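Local coordinates for protein FdxN element excision controlling factor XisI (Anabaena variabilis ATCC 29413, PDB 2NVM) that probably works together with XisF and XisH to control the site-specific excision of the fdxN element during rearrangement of cyanobacterial nitrogen-fixation genes, at residues 52-57 and 76-81; 80-85 and 107-112; 71-76 and 87-92. All blocks are in the same frame, centred on the assembly; numbering follows the deposited sequence.

Contact 1: residues 52-57 and 76-81; sequences QRDQYL and LQIQNG
Y56 and L76 form a hydrogen-bonded pair between antiparallel strands 55-57 and 76-79, whose directions differ by 170°, with Y56 N 2.9 Å from L76 O and L76 N 2.9 Å from Y56 O. Beyond the non-hydrogen-bonded pair Q55-Q77, I78 N reaches D54 O at 3.1 Å. D54 and Q55 together oppose D50 of strand 44-50, a G1 beta bulge at the start of strand 55-61. On one face the two glutamines lie side by side. Q55 bends at chi2 (-65°), which brings its amide across to Q77, and NE2 gives a nearly straight bond of 2.9 Å to an in-plane lone pair of Q77 OE1. The amide planes stand 67° apart, and Q55 OE1 is left to accept from Y75 OH. On the opposite face the Y56 ring leans past I78, its CE2 4.2 Å from I78 CG1, and its OH donates to the anti lone pair of D54 OD1 at 2.8 Å. That carboxylate also pairs with R9, while D54 CB rests 3.8 Å from I78 CB. The two faces have different neighbours: Y56 and L76 pack under helix 4-23 against I12, whereas Q55 and Q77 look toward I48 and R46 of the second subunit, and strands 44-50 and 82-87 flank the pair.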
ATOM      1  N   GLN B  52     -12.504  -2.399   2.447  1.00 52.55           N
ATOM      2  CA  GLN B  52     -12.781  -3.405   3.499  1.00 52.63           C
ATOM      3  C   GLN B  52     -11.852  -3.265   4.705  1.00 50.35           C
ATOM      4  O   GLN B  52     -12.317  -3.364   5.836  1.00 49.69           O
ATOM      5  CB  GLN B  52     -12.698  -4.848   2.961  1.00 53.27           C
ATOM      6  CG  GLN B  52     -13.753  -5.207   1.923  1.00 57.09           C
ATOM      7  CD  GLN B  52     -13.725  -6.698   1.551  1.00 56.94           C
ATOM      8  N   ARG B  53     -10.561  -3.033   4.447  1.00 49.60           N
ATOM      9  CA  ARG B  53      -9.536  -2.834   5.505  1.00 49.99           C
ATOM     10  C   ARG B  53      -9.198  -1.356   5.813  1.00 50.64           C
ATOM     11  O   ARG B  53      -8.425  -1.107   6.740  1.00 52.04           O
ATOM     12  CB  ARG B  53      -8.260  -3.603   5.153  1.00 48.66           C
ATOM     13  CG  ARG B  53      -8.480  -5.110   5.069  1.00 50.62           C
ATOM     14  CD  ARG B  53      -7.256  -5.889   4.611  1.00 48.31           C
ATOM     15  NE  ARG B  53      -7.589  -7.307   4.440  1.00 50.15           N
ATOM     16  CZ  ARG B  53      -8.241  -7.853   3.402  1.00 53.72           C
ATOM     17  NH1 ARG B  53      -8.699  -7.124   2.379  1.00 54.30           N
ATOM     18  NH2 ARG B  53      -8.474  -9.166   3.398  1.00 58.11           N
ATOM     19  N   ASP B  54      -9.775  -0.401   5.059  1.00 50.02           N
ATOM     20  CA  ASP B  54      -9.539   1.055   5.200  1.00 49.44           C
ATOM     21  C   ASP B  54      -8.059   1.427   5.074  1.00 47.66           C
ATOM     22  O   ASP B  54      -7.503   2.127   5.922  1.00 46.29           O
ATOM     23  CB  ASP B  54     -10.163   1.626   6.503  1.00 50.33           C
ATOM     24  CG  ASP B  54     -11.671   1.705   6.470  1.00 48.97           C
ATOM     25  OD1 ASP B  54     -12.238   2.148   5.456  1.00 49.87           O
ATOM     26  OD2 ASP B  54     -12.290   1.421   7.511  1.00 55.99           O
ATOM     27  N   GLN B  55      -7.439   0.898   4.023  1.00 47.15           N
ATOM     28  CA  GLN B  55      -6.027   1.137   3.685  1.00 46.58           C
ATOM     29  C   GLN B  55      -6.058   1.747   2.294  1.00 45.60           C
ATOM     30  O   GLN B  55      -6.664   1.170   1.374  1.00 46.82           O
ATOM     31  CB  GLN B  55      -5.243  -0.168   3.692  1.00 46.39           C
ATOM     32  CG  GLN B  55      -5.255  -0.927   5.027  1.00 47.15           C
ATOM     33  CD  GLN B  55      -4.571  -0.190   6.151  1.00 50.43           C
ATOM     34  OE1 GLN B  55      -3.496   0.357   5.972  1.00 55.05           O
ATOM     35  NE2 GLN B  55      -5.183  -0.190   7.327  1.00 54.43           N
ATOM     36  N   TYR B  56      -5.430   2.915   2.158  1.00 47.44           N
ATOM     37  CA  TYR B  56      -5.418   3.715   0.922  1.00 46.13           C
ATOM     38  C   TYR B  56      -3.978   4.127   0.666  1.00 46.35           C
ATOM     39  O   TYR B  56      -3.424   4.922   1.427  1.00 47.03           O
ATOM     40  CB  TYR B  56      -6.342   4.951   1.109  1.00 48.62           C
ATOM     41  CG  TYR B  56      -7.725   4.554   1.596  1.00 47.13           C
ATOM     42  CD1 TYR B  56      -8.724   4.144   0.698  1.00 49.66           C
ATOM     43  CD2 TYR B  56      -8.017   4.529   2.972  1.00 43.11           C
ATOM     44  CE1 TYR B  56     -10.002   3.733   1.163  1.00 47.66           C
ATOM     45  CE2 TYR B  56      -9.292   4.130   3.444  1.00 44.31           C
ATOM     46  CZ  TYR B  56     -10.267   3.723   2.546  1.00 47.11           C
ATOM     47  OH  TYR B  56     -11.490   3.333   3.030  1.00 50.48           O
ATOM     48  N   LEU B  57      -3.380   3.612  -0.404  1.00 46.36           N
ATOM     49  CA  LEU B  57      -1.980   3.878  -0.696  1.00 45.06           C
ATOM     50  C   LEU B  57      -1.670   4.173  -2.158  1.00 44.17           C
ATOM     51  O   LEU B  57      -2.252   3.596  -3.053  1.00 44.13           O
ATOM     52  CB  LEU B  57      -1.169   2.695  -0.171  1.00 48.24           C
ATOM     53  CG  LEU B  57       0.368   2.771  -0.263  1.00 50.45           C
ATOM     54  CD1 LEU B  57       1.034   2.336   1.040  1.00 57.51           C
ATOM     55  CD2 LEU B  57       0.890   2.018  -1.492  1.00 57.16           C
ATOM     56  N   LEU B  76      -2.690   6.539   3.682  1.00 50.71           N
ATOM     57  CA  LEU B  76      -3.735   6.889   4.631  1.00 52.11           C
ATOM     58  C   LEU B  76      -4.473   5.635   5.071  1.00 52.37           C
ATOM     59  O   LEU B  76      -4.671   4.714   4.264  1.00 53.28           O
ATOM     60  CB  LEU B  76      -4.745   7.831   3.961  1.00 51.04           C
ATOM     61  CG  LEU B  76      -4.218   9.093   3.268  1.00 51.14           C
ATOM     62  CD1 LEU B  76      -5.343   9.849   2.615  1.00 59.81           C
ATOM     63  CD2 LEU B  76      -3.533   9.998   4.239  1.00 60.75           C
ATOM     64  N   GLN B  77      -4.831   5.587   6.349  1.00 53.84           N
ATOM     65  CA  GLN B  77      -5.662   4.525   6.904  1.00 54.71           C
ATOM     66  C   GLN B  77      -6.671   5.097   7.918  1.00 55.55           C
ATOM     67  O   GLN B  77      -6.415   6.139   8.526  1.00 57.37           O
ATOM     68  CB  GLN B  77      -4.860   3.358   7.512  1.00 54.29           C
ATOM     69  CG  GLN B  77      -3.995   3.695   8.719  1.00 54.21           C
ATOM     70  CD  GLN B  77      -3.603   2.535   9.617  1.00 59.06           C
ATOM     71  OE1 GLN B  77      -3.984   1.372   9.420  1.00 64.06           O
ATOM     72  NE2 GLN B  77      -2.868   2.872  10.669  1.00 71.89           N
ATOM     73  N   ILE B  78      -7.814   4.420   8.051  1.00 56.14           N
ATOM     74  CA  ILE B  78      -8.847   4.771   9.013  1.00 56.98           C
ATOM     75  C   ILE B  78      -8.717   3.679  10.074  1.00 58.15           C
ATOM     76  O   ILE B  78      -8.848   2.496   9.751  1.00 55.51           O
ATOM     77  CB  ILE B  78     -10.278   4.850   8.429  1.00 58.44           C
ATOM     78  CG1 ILE B  78     -10.317   5.760   7.176  1.00 56.78           C
ATOM     79  CG2 ILE B  78     -11.226   5.361   9.507  1.00 53.52           C
ATOM     80  CD1 ILE B  78     -11.658   5.834   6.498  1.00 55.27           C
ATOM     81  N   GLN B  79      -8.424   4.089  11.310  1.00 60.73           N
ATOM     82  CA  GLN B  79      -8.224   3.190  12.449  1.00 64.45           C
ATOM     83  C   GLN B  79      -8.859   3.784  13.718  1.00 63.51           C
ATOM     84  O   GLN B  79      -8.511   4.905  14.106  1.00 63.48           O
ATOM     85  CB  GLN B  79      -6.731   2.993  12.645  1.00 63.69           C
ATOM     86  CG  GLN B  79      -6.346   1.970  13.711  1.00 73.14           C
ATOM     87  CD  GLN B  79      -4.854   1.652  13.710  1.00 73.17           C
ATOM     88  OE1 GLN B  79      -4.474   0.482  13.670  1.00 88.21           O
ATOM     89  NE2 GLN B  79      -4.003   2.691  13.710  1.00 86.09           N
ATOM     90  N   ASN B  80      -9.769   3.024  14.343  1.00 63.35           N
ATOM     91  CA  ASN B  80     -10.501   3.429  15.563  1.00 63.29           C
ATOM     92  C   ASN B  80     -11.278   4.752  15.372  1.00 60.94           C
ATOM     93  O   ASN B  80     -11.306   5.622  16.254  1.00 60.30           O
ATOM     94  CB  ASN B  80      -9.543   3.480  16.774  1.00 64.65           C
ATOM     95  CG  ASN B  80      -8.808   2.151  17.009  1.00 70.93           C
ATOM     96  OD1 ASN B  80      -9.409   1.068  16.927  1.00 76.61           O
ATOM     97  ND2 ASN B  80      -7.505   2.236  17.320  1.00 68.45           N
ATOM     98  N   GLY B  81     -11.902   4.878  14.197  1.00 58.56           N
ATOM     99  CA  GLY B  81     -12.665   6.064  13.823  1.00 55.69           C
ATOM    100  C   GLY B  81     -11.865   7.322  13.531  1.00 54.24           C
ATOM    101  O   GLY B  81     -12.450   8.403  13.529  1.00 54.27           O
TER

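Contact 2: residues 80-85 and 107-112; sequences NGKIWI and DIILGF
I109 runs alongside W84 and sets CG2 and CD1 over one face of its indole, and around these two side chains strands 82-85 and 108-110 run parallel, 24° apart. Three backbone bonds join them in alternation: I83 N to D107 O at 2.7 Å, I109 N to I83 O at 2.8 Å and I85 N to I109 O at 2.8 Å. Packing is tightest over the tryptophan. With its CG1 anti to the carbonyl carbon (chi1 -58°), I109 lays both branches on one ring face: CG2 stands 3.8 Å from the centroid of the six-membered ring, almost on its normal, a CH-pi contact, while CD1 comes down nearer the rim, 3.3 Å from W84 CE2. W84 NE1 is buried here with no polar partner in the model. On the other face of the sheet I85 points the same way as I108 and L110, its CD1 4.0 Å from I108 CG2 and 3.8 Å from L110 CD2, and M98 of helix 93-100 covers I85 and I108.

The ends are looser. At the start, the extended K82 crosses D107 at about a right angle, but K82 NZ stops 4.5 Å from D107 OD1; the amine pairs instead with the C-terminal carboxylate of A126, and D107 OD2 bonds to Y8. At the far end, beyond an inverse gamma turn centred on L110, the partly exposed F112 turns a ring edge to the I85 carbonyl, and its N makes only a weak bond to the same oxygen. Parallel neighbours joined through a helix, here 93-100, are the hallmark of a beta-alpha-beta unit, which adds strand 108-110 to the mixed sheet.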
ATOM      1  N   ASN B  80      -9.769   3.024  14.343  1.00 63.35           N
ATOM      2  CA  ASN B  80     -10.501   3.429  15.563  1.00 63.29           C
ATOM      3  C   ASN B  80     -11.278   4.752  15.372  1.00 60.94           C
ATOM      4  O   ASN B  80     -11.306   5.622  16.254  1.00 60.30           O
ATOM      5  CB  ASN B  80      -9.543   3.480  16.774  1.00 64.65           C
ATOM      6  CG  ASN B  80      -8.808   2.151  17.009  1.00 70.93           C
ATOM      7  OD1 ASN B  80      -9.409   1.068  16.927  1.00 76.61           O
ATOM      8  ND2 ASN B  80      -7.505   2.236  17.320  1.00 68.45           N
ATOM      9  N   GLY B  81     -11.902   4.878  14.197  1.00 58.56           N
ATOM     10  CA  GLY B  81     -12.665   6.064  13.823  1.00 55.69           C
ATOM     11  C   GLY B  81     -11.865   7.322  13.531  1.00 54.24           C
ATOM     12  O   GLY B  81     -12.450   8.403  13.529  1.00 54.27           O
ATOM     13  N   LYS B  82     -10.553   7.199  13.285  1.00 53.47           N
ATOM     14  CA  LYS B  82      -9.679   8.353  12.970  1.00 53.35           C
ATOM     15  C   LYS B  82      -8.846   8.098  11.718  1.00 51.16           C
ATOM     16  O   LYS B  82      -8.489   6.953  11.436  1.00 51.06           O
ATOM     17  CB  LYS B  82      -8.783   8.714  14.158  1.00 53.57           C
ATOM     18  CG  LYS B  82      -9.596   9.122  15.381  1.00 54.90           C
ATOM     19  CD  LYS B  82      -8.765   9.756  16.483  1.00 54.87           C
ATOM     20  CE  LYS B  82      -9.656  10.157  17.659  1.00 57.32           C
ATOM     21  NZ  LYS B  82      -8.908  10.924  18.678  1.00 62.47           N
ATOM     22  N   ILE B  83      -8.546   9.178  10.991  1.00 47.72           N
ATOM     23  CA  ILE B  83      -7.765   9.159   9.756  1.00 47.38           C
ATOM     24  C   ILE B  83      -6.303   9.330  10.159  1.00 47.10           C
ATOM     25  O   ILE B  83      -5.950  10.317  10.783  1.00 45.28           O
ATOM     26  CB  ILE B  83      -8.216  10.289   8.773  1.00 50.17           C
ATOM     27  CG1 ILE B  83      -9.682  10.045   8.334  1.00 50.39           C
ATOM     28  CG2 ILE B  83      -7.287  10.386   7.558  1.00 45.29           C
ATOM     29  CD1 ILE B  83     -10.302  11.163   7.556  1.00 46.27           C
ATOM     30  N   TRP B  84      -5.476   8.350   9.796  1.00 48.73           N
ATOM     31  CA  TRP B  84      -4.035   8.339  10.059  1.00 49.28           C
ATOM     32  C   TRP B  84      -3.328   8.664   8.759  1.00 48.89           C
ATOM     33  O   TRP B  84      -3.475   7.908   7.819  1.00 50.51           O
ATOM     34  CB  TRP B  84      -3.587   6.959  10.535  1.00 51.58           C
ATOM     35  CG  TRP B  84      -3.916   6.672  11.930  1.00 54.05           C
ATOM     36  CD1 TRP B  84      -5.148   6.448  12.463  1.00 57.50           C
ATOM     37  CD2 TRP B  84      -2.985   6.566  12.997  1.00 57.07           C
ATOM     38  NE1 TRP B  84      -5.048   6.229  13.816  1.00 57.10           N
ATOM     39  CE2 TRP B  84      -3.726   6.281  14.173  1.00 60.91           C
ATOM     40  CE3 TRP B  84      -1.585   6.686  13.080  1.00 58.35           C
ATOM     41  CZ2 TRP B  84      -3.108   6.118  15.435  1.00 58.62           C
ATOM     42  CZ3 TRP B  84      -0.963   6.518  14.316  1.00 53.87           C
ATOM     43  CH2 TRP B  84      -1.728   6.231  15.488  1.00 58.29           C
ATOM     44  N   ILE B  85      -2.602   9.780   8.706  1.00 49.57           N
ATOM     45  CA  ILE B  85      -1.795  10.162   7.533  1.00 49.12           C
ATOM     46  C   ILE B  85      -0.408   9.602   7.871  1.00 47.88           C
ATOM     47  O   ILE B  85       0.334  10.190   8.666  1.00 48.36           O
ATOM     48  CB  ILE B  85      -1.759  11.673   7.257  1.00 49.32           C
ATOM     49  CG1 ILE B  85      -3.188  12.256   7.170  1.00 51.47           C
ATOM     50  CG2 ILE B  85      -0.952  11.936   5.970  1.00 47.44           C
ATOM     51  CD1 ILE B  85      -3.234  13.769   6.952  1.00 47.21           C
ATOM     52  N   ASP B 107      -9.872  14.088  14.724  1.00 51.32           N
ATOM     53  CA  ASP B 107      -9.980  12.803  13.995  1.00 52.50           C
ATOM     54  C   ASP B 107      -8.898  12.592  12.891  1.00 51.31           C
ATOM     55  O   ASP B 107      -9.004  11.644  12.115  1.00 52.15           O
ATOM     56  CB  ASP B 107     -11.419  12.622  13.449  1.00 54.30           C
ATOM     57  CG  ASP B 107     -12.456  12.379  14.553  1.00 56.24           C
ATOM     58  OD1 ASP B 107     -12.142  11.764  15.600  1.00 60.28           O
ATOM     59  OD2 ASP B 107     -13.623  12.759  14.345  1.00 61.19           O
ATOM     60  N   ILE B 108      -7.868  13.453  12.863  1.00 49.46           N
ATOM     61  CA  ILE B 108      -6.729  13.404  11.935  1.00 48.89           C
ATOM     62  C   ILE B 108      -5.458  13.175  12.787  1.00 48.63           C
ATOM     63  O   ILE B 108      -5.207  13.941  13.692  1.00 48.13           O
ATOM     64  CB  ILE B 108      -6.573  14.728  11.119  1.00 47.59           C
ATOM     65  CG1 ILE B 108      -7.843  15.022  10.299  1.00 45.90           C
ATOM     66  CG2 ILE B 108      -5.350  14.658  10.189  1.00 46.64           C
ATOM     67  CD1 ILE B 108      -7.780  16.291   9.449  1.00 47.85           C
ATOM     68  N   ILE B 109      -4.690  12.125  12.494  1.00 49.36           N
ATOM     69  CA  ILE B 109      -3.428  11.804  13.192  1.00 49.41           C
ATOM     70  C   ILE B 109      -2.295  11.799  12.168  1.00 48.38           C
ATOM     71  O   ILE B 109      -2.399  11.130  11.127  1.00 48.53           O
ATOM     72  CB  ILE B 109      -3.469  10.420  13.892  1.00 48.04           C
ATOM     73  CG1 ILE B 109      -4.621  10.375  14.902  1.00 52.78           C
ATOM     74  CG2 ILE B 109      -2.131  10.123  14.593  1.00 48.91           C
ATOM     75  CD1 ILE B 109      -4.744   9.101  15.640  1.00 53.48           C
ATOM     76  N   LEU B 110      -1.225  12.536  12.467  1.00 47.18           N
ATOM     77  CA  LEU B 110      -0.038  12.558  11.628  1.00 47.31           C
ATOM     78  C   LEU B 110       0.857  11.441  12.120  1.00 46.57           C
ATOM     79  O   LEU B 110       1.700  11.630  12.995  1.00 46.02           O
ATOM     80  CB  LEU B 110       0.657  13.922  11.625  1.00 47.13           C
ATOM     81  CG  LEU B 110      -0.226  15.084  11.169  1.00 49.83           C
ATOM     82  CD1 LEU B 110       0.622  16.357  11.171  1.00 40.77           C
ATOM     83  CD2 LEU B 110      -0.896  14.855   9.781  1.00 45.51           C
ATOM     84  N   GLY B 111       0.613  10.247  11.565  1.00 47.29           N
ATOM     85  CA  GLY B 111       1.375   9.034  11.828  1.00 44.73           C
ATOM     86  C   GLY B 111       2.840   9.185  11.477  1.00 45.39           C
ATOM     87  O   GLY B 111       3.675   8.606  12.143  1.00 42.82           O
ATOM     88  N   PHE B 112       3.150   9.972  10.437  1.00 46.77           N
ATOM     89  CA  PHE B 112       4.551  10.288  10.080  1.00 44.88           C
ATOM     90  C   PHE B 112       5.273  11.198  11.110  1.00 43.09           C
ATOM     91  O   PHE B 112       6.481  11.363  11.000  1.00 43.03           O
ATOM     92  CB  PHE B 112       4.697  10.816   8.644  1.00 46.57           C
ATOM     93  CG  PHE B 112       4.152  12.184   8.422  1.00 44.91           C
ATOM     94  CD1 PHE B 112       4.977  13.310   8.556  1.00 46.20           C
ATOM     95  CD2 PHE B 112       2.836  12.363   8.008  1.00 53.72           C
ATOM     96  CE1 PHE B 112       4.475  14.602   8.320  1.00 55.75           C
ATOM     97  CE2 PHE B 112       2.326  13.642   7.760  1.00 50.37           C
ATOM     98  CZ  PHE B 112       3.147  14.768   7.922  1.00 52.42           C
TER

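Contact 3: residues 71-76 and 87-92; sequences HIILYL and EDSTNL
Y75 and E87 pair where a beta hairpin is coming to its open end: strand 67-79 meets the last residue of strand 82-87 in an antiparallel hydrogen-bonded pair, and the chain then leaves the sheet through an Asx turn. Y75 N lies 3.0 Å from E87 O, tilted out of the carbonyl plane, and E87 N returns to an in-plane lone pair of Y75 O at 3.2 Å. The two side chains leave the same sheet face, CB beside CB, but then part. The phenol of Y75 heads away to Q55 and to R46 of the second subunit. E87 bends at chi2 (61°) and crosses I72 obliquely, its CG 3.7 Å from I72 CG2, so that the carboxylate can reach Q70 of the second subunit through OE1.

On the opposite face L74 runs alongside D88. Its CD1 touches E87 O at 3.3 Å and lies near D88 OD1, beneath I94 of helix 93-100. The D88 carboxylate is turned toward the loop that follows it and is gripped by three donors: OD1 takes T90 OG1 on its syn lone pair at 2.7 Å and T90 N from above the carboxylate plane, and OD2 takes L92 N at 2.8 Å. An alanine here has no carboxylate, and T90 N, T90 OG1 and L92 N would probably be left without this acceptor, so the turn leading into helix 93-100 would be less firmly fixed. Strand 67-79 itself is distorted, I73 and L74 together opposing W58 in a classic beta bulge. Beside that bulge a water donates both to I73 O, at 2.7 Å, and to E87 OE2.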
ATOM      1  N   HIS B  71       8.759   3.192  -3.774  1.00 55.75           N
ATOM      2  CA  HIS B  71       8.559   4.320  -2.879  1.00 56.01           C
ATOM      3  C   HIS B  71       7.084   4.689  -2.618  1.00 53.15           C
ATOM      4  O   HIS B  71       6.319   4.906  -3.547  1.00 52.28           O
ATOM      5  CB  HIS B  71       9.367   5.476  -3.553  1.00 58.91           C
ATOM      6  CG  HIS B  71       9.162   6.827  -2.960  1.00 62.98           C
ATOM      7  ND1 HIS B  71       9.543   7.144  -1.673  1.00 74.22           N
ATOM      8  CD2 HIS B  71       8.670   7.963  -3.499  1.00 66.58           C
ATOM      9  CE1 HIS B  71       9.251   8.411  -1.432  1.00 71.54           C
ATOM     10  NE2 HIS B  71       8.716   8.931  -2.523  1.00 68.86           N
ATOM     11  N   ILE B  72       6.720   4.771  -1.344  1.00 53.87           N
ATOM     12  CA  ILE B  72       5.371   5.196  -0.894  1.00 52.16           C
ATOM     13  C   ILE B  72       5.318   6.720  -1.012  1.00 51.40           C
ATOM     14  O   ILE B  72       6.215   7.393  -0.492  1.00 52.40           O
ATOM     15  CB  ILE B  72       5.078   4.712   0.545  1.00 52.39           C
ATOM     16  CG1 ILE B  72       5.070   3.165   0.555  1.00 51.75           C
ATOM     17  CG2 ILE B  72       3.734   5.323   1.095  1.00 49.94           C
ATOM     18  CD1 ILE B  72       4.862   2.543   1.921  1.00 53.00           C
ATOM     19  N   ILE B  73       4.296   7.225  -1.730  1.00 51.05           N
ATOM     20  CA  ILE B  73       4.062   8.659  -1.965  0.50 50.76           C
ATOM     21  C   ILE B  73       3.051   9.198  -0.954  1.00 50.95           C
ATOM     22  O   ILE B  73       3.277  10.230  -0.326  1.00 48.31           O
ATOM     23  CB  ILE B  73       3.456   8.950  -3.394  0.50 51.04           C
ATOM     24  CG1 ILE B  73       4.338   8.410  -4.527  0.50 55.30           C
ATOM     25  CG2 ILE B  73       3.208  10.453  -3.605  0.50 49.97           C
ATOM     26  CD1 ILE B  73       5.693   9.022  -4.596  0.50 58.46           C
ATOM     27  N   LEU B  74       1.915   8.503  -0.839  1.00 51.35           N
ATOM     28  CA  LEU B  74       0.819   8.888   0.044  1.00 49.96           C
ATOM     29  C   LEU B  74       0.182   7.634   0.607  1.00 48.73           C
ATOM     30  O   LEU B  74      -0.145   6.714  -0.157  1.00 46.90           O
ATOM     31  CB  LEU B  74      -0.184   9.725  -0.766  1.00 50.52           C
ATOM     32  CG  LEU B  74      -1.333  10.534  -0.148  1.00 53.62           C
ATOM     33  CD1 LEU B  74      -0.865  11.444   0.954  1.00 57.07           C
ATOM     34  CD2 LEU B  74      -1.997  11.373  -1.249  1.00 50.20           C
ATOM     35  N   TYR B  75       0.045   7.593   1.936  1.00 47.37           N
ATOM     36  CA  TYR B  75      -0.521   6.458   2.638  1.00 48.29           C
ATOM     37  C   TYR B  75      -1.428   6.951   3.766  1.00 48.55           C
ATOM     38  O   TYR B  75      -0.988   7.669   4.668  1.00 48.80           O
ATOM     39  CB  TYR B  75       0.598   5.494   3.123  1.00 46.61           C
ATOM     40  CG  TYR B  75       0.146   4.317   3.970  1.00 44.14           C
ATOM     41  CD1 TYR B  75      -1.102   3.671   3.748  1.00 48.40           C
ATOM     42  CD2 TYR B  75       1.007   3.761   4.934  1.00 48.29           C
ATOM     43  CE1 TYR B  75      -1.515   2.583   4.533  1.00 46.76           C
ATOM     44  CE2 TYR B  75       0.613   2.674   5.716  1.00 45.97           C
ATOM     45  CZ  TYR B  75      -0.657   2.081   5.497  1.00 49.99           C
ATOM     46  OH  TYR B  75      -1.075   1.006   6.231  1.00 47.13           O
ATOM     47  N   LEU B  76      -2.690   6.539   3.682  1.00 50.71           N
ATOM     48  CA  LEU B  76      -3.735   6.889   4.631  1.00 52.11           C
ATOM     49  C   LEU B  76      -4.473   5.635   5.071  1.00 52.37           C
ATOM     50  O   LEU B  76      -4.671   4.714   4.264  1.00 53.28           O
ATOM     51  CB  LEU B  76      -4.745   7.831   3.961  1.00 51.04           C
ATOM     52  CG  LEU B  76      -4.218   9.093   3.268  1.00 51.14           C
ATOM     53  CD1 LEU B  76      -5.343   9.849   2.615  1.00 59.81           C
ATOM     54  CD2 LEU B  76      -3.533   9.998   4.239  1.00 60.75           C
ATOM     55  N   GLU B  87       1.968   8.738   5.448  1.00 49.74           N
ATOM     56  CA  GLU B  87       2.963   9.271   4.516  1.00 49.52           C
ATOM     57  C   GLU B  87       2.245  10.311   3.684  1.00 49.93           C
ATOM     58  O   GLU B  87       1.114  10.062   3.247  1.00 49.37           O
ATOM     59  CB  GLU B  87       3.546   8.149   3.638  1.00 50.59           C
ATOM     60  CG  GLU B  87       4.653   8.573   2.643  1.00 52.98           C
ATOM     61  CD  GLU B  87       5.911   9.170   3.304  1.00 63.35           C
ATOM     62  OE1 GLU B  87       6.421   8.574   4.270  1.00 65.36           O
ATOM     63  OE2 GLU B  87       6.400  10.231   2.830  1.00 74.96           O
ATOM     64  N   ASP B  88       2.894  11.461   3.494  1.00 50.96           N
ATOM     65  CA  ASP B  88       2.341  12.590   2.785  1.00 51.93           C
ATOM     66  C   ASP B  88       3.393  13.240   1.892  1.00 53.14           C
ATOM     67  O   ASP B  88       4.500  13.514   2.359  1.00 54.07           O
ATOM     68  CB  ASP B  88       1.860  13.628   3.832  1.00 53.15           C
ATOM     69  CG  ASP B  88       1.213  14.886   3.202  1.00 52.43           C
ATOM     70  OD1 ASP B  88       0.527  14.759   2.170  1.00 51.09           O
ATOM     71  OD2 ASP B  88       1.384  15.992   3.756  1.00 52.92           O
ATOM     72  N   SER B  89       2.993  13.540   0.653  1.00 52.75           N
ATOM     73  CA  SER B  89       3.795  14.213  -0.390  1.00 52.93           C
ATOM     74  C   SER B  89       3.323  15.655  -0.745  1.00 51.42           C
ATOM     75  O   SER B  89       3.929  16.301  -1.602  1.00 48.51           O
ATOM     76  CB  SER B  89       3.653  13.397  -1.678  1.00 55.29           C
ATOM     77  OG  SER B  89       2.271  13.319  -2.049  1.00 60.09           O
ATOM     78  N   THR B  90       2.256  16.131  -0.098  1.00 51.38           N
ATOM     79  CA  THR B  90       1.611  17.430  -0.380  1.00 52.60           C
ATOM     80  C   THR B  90       1.948  18.587   0.562  1.00 52.83           C
ATOM     81  O   THR B  90       1.416  19.686   0.347  1.00 54.15           O
ATOM     82  CB  THR B  90       0.057  17.239  -0.346  1.00 51.87           C
ATOM     83  OG1 THR B  90      -0.386  16.998   1.002  1.00 51.33           O
ATOM     84  CG2 THR B  90      -0.371  16.082  -1.243  1.00 49.73           C
ATOM     85  N   ASN B  91       2.829  18.346   1.554  1.00 53.54           N
ATOM     86  CA  ASN B  91       3.222  19.334   2.579  0.50 53.61           C
ATOM     87  C   ASN B  91       1.959  19.795   3.356  1.00 54.51           C
ATOM     88  O   ASN B  91       1.747  20.990   3.614  1.00 52.51           O
ATOM     89  CB  ASN B  91       4.026  20.501   1.949  0.50 53.21           C
ATOM     90  CG  ASN B  91       4.843  21.314   2.978  0.50 53.13           C
ATOM     91  OD1 ASN B  91       5.342  20.782   3.973  0.50 50.70           O
ATOM     92  ND2 ASN B  91       5.018  22.605   2.700  0.50 50.82           N
ATOM     93  N   LEU B  92       1.126  18.800   3.708  1.00 55.03           N
ATOM     94  CA  LEU B  92      -0.146  18.953   4.427  1.00 54.98           C
ATOM     95  C   LEU B  92      -1.301  19.621   3.660  1.00 54.40           C
ATOM     96  O   LEU B  92      -2.308  19.954   4.271  1.00 54.50           O
ATOM     97  CB  LEU B  92       0.065  19.537   5.857  1.00 56.78           C
ATOM     98  CG  LEU B  92       0.920  18.678   6.805  1.00 56.08           C
ATOM     99  CD1 LEU B  92       1.064  19.408   8.129  1.00 60.03           C
ATOM    100  CD2 LEU B  92       0.339  17.263   7.021  1.00 58.30           C
TER
HETATM  101  O   HOH W   1       5.659  11.335   0.078  1.00 55.91           O

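In the fold
All three contacts belong to one mixed sheet, and strand 67-79 carries two of them: it pairs with strand 55-61 in contact 1 and with the end of strand 82-87 in contact 3. Contact 2 lies one strand further, joining 82-87 to 108-110. Contacts 1 and 2, with centres about 9 Å apart, share N80 and G81; the centre of contact 3 lies about 14 Å from that of contact 1 and 13 Å from that of contact 2. Along the chain the segments of contact 3 alternate with those of each other contact. Packing of L76 on I85 connects the strands under the helices, while all three contacts touch the second subunit, which places this part of the sheet at the dimer interface.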